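MNMC2 (Aquifex aeolicus, PDB 3VYW) uses S-adenosylmethionine to methylate the modified wobble uridine of tRNA, and works without the oxidase domain to which such enzymes are usually fused. Local coordinates at residues His151-Glu156 with Glu164-Lys169; Leu111-Lys116 with Pro141-Pro146. All coordinates share one frame; numbering follows the deposited sequence.

Contact 1 of 2, residues His151-Glu156 with Glu164-Lys169; sequences HEFLLE and ERLSLK
In one of the helix-on-sheet contacts of the Rossmann-like methyltransferase fold, F153 and L154 of helix 148-157 lean on L166 and L168 of strand 166-172, which joins strand 126-133 on one side and forms a short hairpin with the outermost strand 160-162 on the other. The strand's alternation sends L166 and L168 toward the helix, while S167 turns the other way, its OG hydrogen-bonded to E162 OE1. The two surfaces meet through hydrocarbon alone. The backbones stand well apart, with the CA atoms of L154 and L168 8.9 Å from each other, and side chains span the gap. F153 has CG anti to its own nitrogen (chi1 166°), a setting that carries the ring forward from a backbone bond that does not aim at the strand. The ring meets L166 obliquely and from the opposite direction, and it also enters a cation-pi contact with R157 on the same helix. W119 of helix 109-121 borders the ring as well. Deeper in, L154 and L168 cross at roughly a right angle and touch by single methyl groups, with L154 CD1 3.7 Å from L168 CD1; the looser F153 CE2 to L166 CD2 approach is 4.0 Å.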
loop_
_atom_site.group_PDB
_atom_site.type_symbol
_atom_site.label_atom_id
_atom_site.label_comp_id
_atom_site.label_asym_id
_atom_site.label_seq_id
_atom_site.Cartn_x
_atom_site.Cartn_y
_atom_site.Cartn_z
ATOM N N HIS A 151 5.153 -1.197 20.396
ATOM C CA HIS A 151 6.004 -1.357 19.264
ATOM C C HIS A 151 7.149 -2.307 19.448
ATOM O O HIS A 151 7.447 -3.097 18.581
ATOM C CB HIS A 151 6.496 -0.009 18.816
ATOM C CG HIS A 151 7.051 -0.012 17.438
ATOM N ND1 HIS A 151 8.046 0.760 17.070
ATOM C CD2 HIS A 151 6.718 -0.751 16.346
ATOM C CE1 HIS A 151 8.326 0.539 15.812
ATOM N NE2 HIS A 151 7.515 -0.389 15.371
ATOM N N GLU A 152 7.816 -2.210 20.578
ATOM C CA GLU A 152 8.895 -3.088 20.936
ATOM C C GLU A 152 8.411 -4.486 21.091
ATOM O O GLU A 152 9.077 -5.409 20.759
ATOM C CB GLU A 152 9.607 -2.611 22.188
ATOM C CG GLU A 152 10.469 -1.394 21.939
ATOM C CD GLU A 152 11.278 -0.985 23.126
ATOM O OE1 GLU A 152 11.255 0.197 23.495
ATOM O OE2 GLU A 152 11.957 -1.853 23.668
ATOM N N PHE A 153 7.218 -4.629 21.602
ATOM C CA PHE A 153 6.611 -5.912 21.745
ATOM C C PHE A 153 6.388 -6.599 20.423
ATOM O O PHE A 153 6.618 -7.763 20.309
ATOM C CB PHE A 153 5.322 -5.717 22.507
ATOM C CG PHE A 153 4.390 -6.871 22.485
ATOM C CD1 PHE A 153 4.278 -7.671 23.563
ATOM C CD2 PHE A 153 3.567 -7.093 21.425
ATOM C CE1 PHE A 153 3.399 -8.704 23.571
ATOM C CE2 PHE A 153 2.697 -8.127 21.417
ATOM C CZ PHE A 153 2.602 -8.928 22.497
ATOM N N LEU A 154 5.911 -5.875 19.431
ATOM C CA LEU A 154 5.763 -6.396 18.098
ATOM C C LEU A 154 7.065 -6.745 17.446
ATOM O O LEU A 154 7.182 -7.715 16.787
ATOM C CB LEU A 154 5.022 -5.406 17.230
ATOM C CG LEU A 154 4.821 -5.778 15.778
ATOM C CD1 LEU A 154 3.853 -6.911 15.675
ATOM C CD2 LEU A 154 4.286 -4.606 15.023
ATOM N N LEU A 155 8.050 -5.912 17.617
ATOM C CA LEU A 155 9.324 -6.146 17.006
ATOM C C LEU A 155 10.004 -7.393 17.521
ATOM O O LEU A 155 10.651 -8.073 16.792
ATOM C CB LEU A 155 10.205 -4.915 17.097
ATOM C CG LEU A 155 9.721 -3.727 16.290
ATOM C CD1 LEU A 155 10.456 -2.497 16.696
ATOM C CD2 LEU A 155 9.910 -3.991 14.830
ATOM N N GLU A 156 9.818 -7.684 18.788
ATOM C CA GLU A 156 10.384 -8.827 19.425
ATOM C C GLU A 156 9.869 -10.061 18.760
ATOM O O GLU A 156 10.556 -11.023 18.658
ATOM C CB GLU A 156 10.013 -8.854 20.897
ATOM C CG GLU A 156 10.967 -8.110 21.793
ATOM C CD GLU A 156 10.364 -7.659 23.102
ATOM O OE1 GLU A 156 9.305 -8.142 23.468
ATOM O OE2 GLU A 156 10.980 -6.834 23.777
ATOM N N GLU A 164 -1.186 -16.778 22.605
ATOM C CA GLU A 164 -2.571 -16.901 22.921
ATOM C C GLU A 164 -3.361 -15.851 22.212
ATOM O O GLU A 164 -4.322 -16.172 21.532
ATOM C CB GLU A 164 -2.799 -16.802 24.427
ATOM C CG GLU A 164 -2.244 -15.551 25.070
ATOM C CD GLU A 164 -2.536 -15.448 26.558
ATOM O OE1 GLU A 164 -3.440 -14.675 26.933
ATOM O OE2 GLU A 164 -1.854 -16.128 27.349
ATOM N N ARG A 165 -3.053 -14.597 22.491
ATOM C CA ARG A 165 -3.629 -13.455 21.799
ATOM C C ARG A 165 -3.238 -13.212 20.355
ATOM O O ARG A 165 -4.015 -12.729 19.588
ATOM C CB ARG A 165 -3.440 -12.194 22.595
ATOM C CG ARG A 165 -4.131 -12.237 23.913
ATOM C CD ARG A 165 -4.251 -10.861 24.503
ATOM N NE ARG A 165 -2.957 -10.226 24.619
ATOM C CZ ARG A 165 -2.766 -9.028 25.119
ATOM N NH1 ARG A 165 -3.776 -8.322 25.562
ATOM N NH2 ARG A 165 -1.551 -8.543 25.185
ATOM N N LEU A 166 -2.003 -13.468 20.006
ATOM C CA LEU A 166 -1.493 -12.929 18.788
ATOM C C LEU A 166 -0.921 -13.935 17.843
ATOM O O LEU A 166 -0.114 -14.723 18.211
ATOM C CB LEU A 166 -0.435 -11.897 19.120
ATOM C CG LEU A 166 0.347 -11.346 17.954
ATOM C CD1 LEU A 166 -0.522 -10.493 17.085
ATOM C CD2 LEU A 166 1.493 -10.543 18.469
ATOM N N SER A 167 -1.315 -13.874 16.590
ATOM C CA SER A 167 -0.654 -14.656 15.581
ATOM C C SER A 167 0.014 -13.741 14.573
ATOM O O SER A 167 -0.602 -12.871 14.060
ATOM C CB SER A 167 -1.648 -15.533 14.891
ATOM O OG SER A 167 -0.968 -16.551 14.227
ATOM N N LEU A 168 1.294 -13.921 14.331
ATOM C CA LEU A 168 2.029 -13.058 13.437
ATOM C C LEU A 168 2.795 -13.826 12.389
ATOM O O LEU A 168 3.539 -14.688 12.705
ATOM C CB LEU A 168 3.014 -12.251 14.269
ATOM C CG LEU A 168 3.270 -10.781 14.037
ATOM C CD1 LEU A 168 4.528 -10.394 14.767
ATOM C CD2 LEU A 168 3.401 -10.455 12.582
ATOM N N LYS A 169 2.603 -13.538 11.127
ATOM C CA LYS A 169 3.560 -13.977 10.149
ATOM C C LYS A 169 3.884 -12.885 9.196
ATOM O O LYS A 169 3.028 -12.402 8.536
ATOM C CB LYS A 169 3.069 -15.173 9.365
ATOM C CG LYS A 169 1.886 -15.873 9.960
ATOM C CD LYS A 169 1.988 -17.378 9.814
ATOM C CE LYS A 169 0.785 -17.941 9.089
ATOM N NZ LYS A 169 -0.495 -17.587 9.743
#

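Contact 2 of 2, residues Leu111-Lys116 with Pro141-Pro146; sequences LAVALK and PILPEP
The ammonium nitrogen K116 NZ donates to the backbone carbonyl P146 O at 3.0 Å, the single hydrogen bond between residues 111-116 and 141-146. It meets the carbonyl at a C=O...N angle of 147° and lies 30° off the carbonyl plane, so the approach is tilted. K116 reaches this oxygen with CG anti to its backbone N (chi1 -159°) and with bends at chi2 and chi4 that turn the chain end toward the loop. The peptide bond between E145 and P146 is cis, and the acceptor belongs to the residue just after it. E145 OE1 lies 3.1 Å from P146 O, two acceptors side by side; K116 NZ is 6.0 Å from that carboxylate oxygen, too far for a salt bridge, and OE1 also accepts a bond from the backbone N of R148. K116 NZ also makes a long, weak ion pair with E120 OE2, one turn on.

This loop connects strand 126-133 to helix 148-157 in the methyltransferase fold, and it lies over helix 109-121, which follows the glycine-rich loop of the cofactor site. At the buried end of the contact the loop reaches the helix through L143, which points at it and lays its CD1 methyl against A112 CB at 4.2 Å, with V113 CG2 slightly farther, at 4.4 Å. The same leucine touches Y109, which binds S-adenosylmethionine, although its own side chain stays about 8 Å from the cofactor. On the helix side, V113 also packs on L79 and V83 of helix 74-86, while I75 of that helix touches L143.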
loop_
_atom_site.group_PDB
_atom_site.type_symbol
_atom_site.label_atom_id
_atom_site.label_comp_id
_atom_site.label_asym_id
_atom_site.label_seq_id
_atom_site.Cartn_x
_atom_site.Cartn_y
_atom_site.Cartn_z
ATOM N N LEU A 111 0.690 -1.719 12.512
ATOM C CA LEU A 111 0.389 -2.859 13.313
ATOM C C LEU A 111 0.460 -2.580 14.782
ATOM O O LEU A 111 -0.357 -3.015 15.515
ATOM C CB LEU A 111 1.316 -3.996 12.949
ATOM C CG LEU A 111 1.063 -4.574 11.584
ATOM C CD1 LEU A 111 1.972 -5.722 11.266
ATOM C CD2 LEU A 111 -0.370 -4.987 11.407
ATOM N N ALA A 112 1.477 -1.876 15.203
ATOM C CA ALA A 112 1.623 -1.487 16.565
ATOM C C ALA A 112 0.546 -0.549 17.031
ATOM O O ALA A 112 0.039 -0.694 18.096
ATOM C CB ALA A 112 2.972 -0.859 16.768
ATOM N N VAL A 113 0.210 0.428 16.228
ATOM C CA VAL A 113 -0.838 1.334 16.582
ATOM C C VAL A 113 -2.164 0.628 16.692
ATOM O O VAL A 113 -2.910 0.890 17.573
ATOM C CB VAL A 113 -0.885 2.515 15.623
ATOM C CG1 VAL A 113 -2.149 3.297 15.788
ATOM C CG2 VAL A 113 0.301 3.391 15.872
ATOM N N ALA A 114 -2.437 -0.281 15.797
ATOM C CA ALA A 114 -3.645 -1.028 15.875
ATOM C C ALA A 114 -3.733 -1.875 17.115
ATOM O O ALA A 114 -4.734 -1.897 17.764
ATOM C CB ALA A 114 -3.766 -1.898 14.652
ATOM N N LEU A 115 -2.680 -2.588 17.431
ATOM C CA LEU A 115 -2.679 -3.473 18.563
ATOM C C LEU A 115 -2.863 -2.749 19.856
ATOM O O LEU A 115 -3.467 -3.248 20.737
ATOM C CB LEU A 115 -1.439 -4.329 18.605
ATOM C CG LEU A 115 -1.239 -5.406 17.578
ATOM C CD1 LEU A 115 0.137 -5.976 17.754
ATOM C CD2 LEU A 115 -2.259 -6.492 17.679
ATOM N N LYS A 116 -2.332 -1.565 19.993
ATOM C CA LYS A 116 -2.599 -0.840 21.200
ATOM C C LYS A 116 -4.063 -0.509 21.392
ATOM O O LYS A 116 -4.602 -0.681 22.445
ATOM C CB LYS A 116 -1.797 0.437 21.215
ATOM C CG LYS A 116 -1.611 0.988 22.600
ATOM C CD LYS A 116 -1.640 2.490 22.604
ATOM C CE LYS A 116 -1.811 3.007 24.002
ATOM N NZ LYS A 116 -0.771 2.495 24.911
ATOM N N PRO A 141 13.345 2.655 14.044
ATOM C CA PRO A 141 13.049 3.763 14.920
ATOM C C PRO A 141 11.901 3.343 15.756
ATOM O O PRO A 141 10.986 2.773 15.259
ATOM C CB PRO A 141 12.589 4.831 13.962
ATOM C CG PRO A 141 13.239 4.505 12.706
ATOM C CD PRO A 141 13.235 3.033 12.642
ATOM N N ILE A 142 11.955 3.609 17.041
ATOM C CA ILE A 142 10.920 3.136 17.919
ATOM C C ILE A 142 9.943 4.226 18.157
ATOM O O ILE A 142 10.294 5.367 18.273
ATOM C CB ILE A 142 11.455 2.651 19.256
ATOM C CG1 ILE A 142 12.573 1.676 19.041
ATOM C CG2 ILE A 142 10.376 1.954 20.022
ATOM C CD1 ILE A 142 12.090 0.303 18.689
ATOM N N LEU A 143 8.696 3.834 18.206
ATOM C CA LEU A 143 7.638 4.759 18.434
ATOM C C LEU A 143 7.746 5.341 19.818
ATOM O O LEU A 143 8.144 4.694 20.737
ATOM C CB LEU A 143 6.290 4.088 18.192
ATOM C CG LEU A 143 5.842 3.847 16.752
ATOM C CD1 LEU A 143 4.601 3.011 16.703
ATOM C CD2 LEU A 143 5.594 5.114 16.003
ATOM N N PRO A 144 7.419 6.604 19.926
ATOM C CA PRO A 144 7.384 7.323 21.190
ATOM C C PRO A 144 6.194 6.920 22.011
ATOM O O PRO A 144 5.275 6.389 21.462
ATOM C CB PRO A 144 7.220 8.753 20.751
ATOM C CG PRO A 144 6.555 8.660 19.452
ATOM C CD PRO A 144 7.146 7.480 18.794
ATOM N N GLU A 145 6.293 7.304 23.369
ATOM C CA GLU A 145 5.125 6.931 24.130
ATOM C C GLU A 145 4.013 7.822 23.697
ATOM O O GLU A 145 4.227 8.934 23.323
ATOM C CB GLU A 145 5.349 7.040 25.633
ATOM C CG GLU A 145 5.698 5.753 26.350
ATOM C CD GLU A 145 5.203 4.468 25.685
ATOM O OE1 GLU A 145 4.872 4.408 24.470
ATOM O OE2 GLU A 145 5.172 3.460 26.427
ATOM N N PRO A 146 2.836 7.232 23.645
ATOM C CA PRO A 146 2.497 6.006 24.365
ATOM C C PRO A 146 2.464 4.673 23.625
ATOM O O PRO A 146 1.891 3.732 24.091
ATOM C CB PRO A 146 1.095 6.301 24.809
ATOM C CG PRO A 146 0.558 7.063 23.692
ATOM C CD PRO A 146 1.644 7.993 23.323
#

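The two contacts lie in one region of the methyltransferase fold, where a loop and two helices stack on the sheet. Their centres lie 12 Å apart on the same side of the chain's centre, and along the chain both segments of contact 2 precede those of contact 1. The loop 141-146 leads almost directly into helix 148-157, so the chain rests first on helix 109-121 and then on both that helix and strand 166-172. Direct contacts also join them: H151 ND1 and L143 N form a weak hydrogen bond, H151 CD2 packs on A112 CB, and L154 CD2 meets L111 CB. Helix 109-121 thus touches both the loop and the following helix, and its first residues, Y109 and N110, bind S-adenosylmethionine.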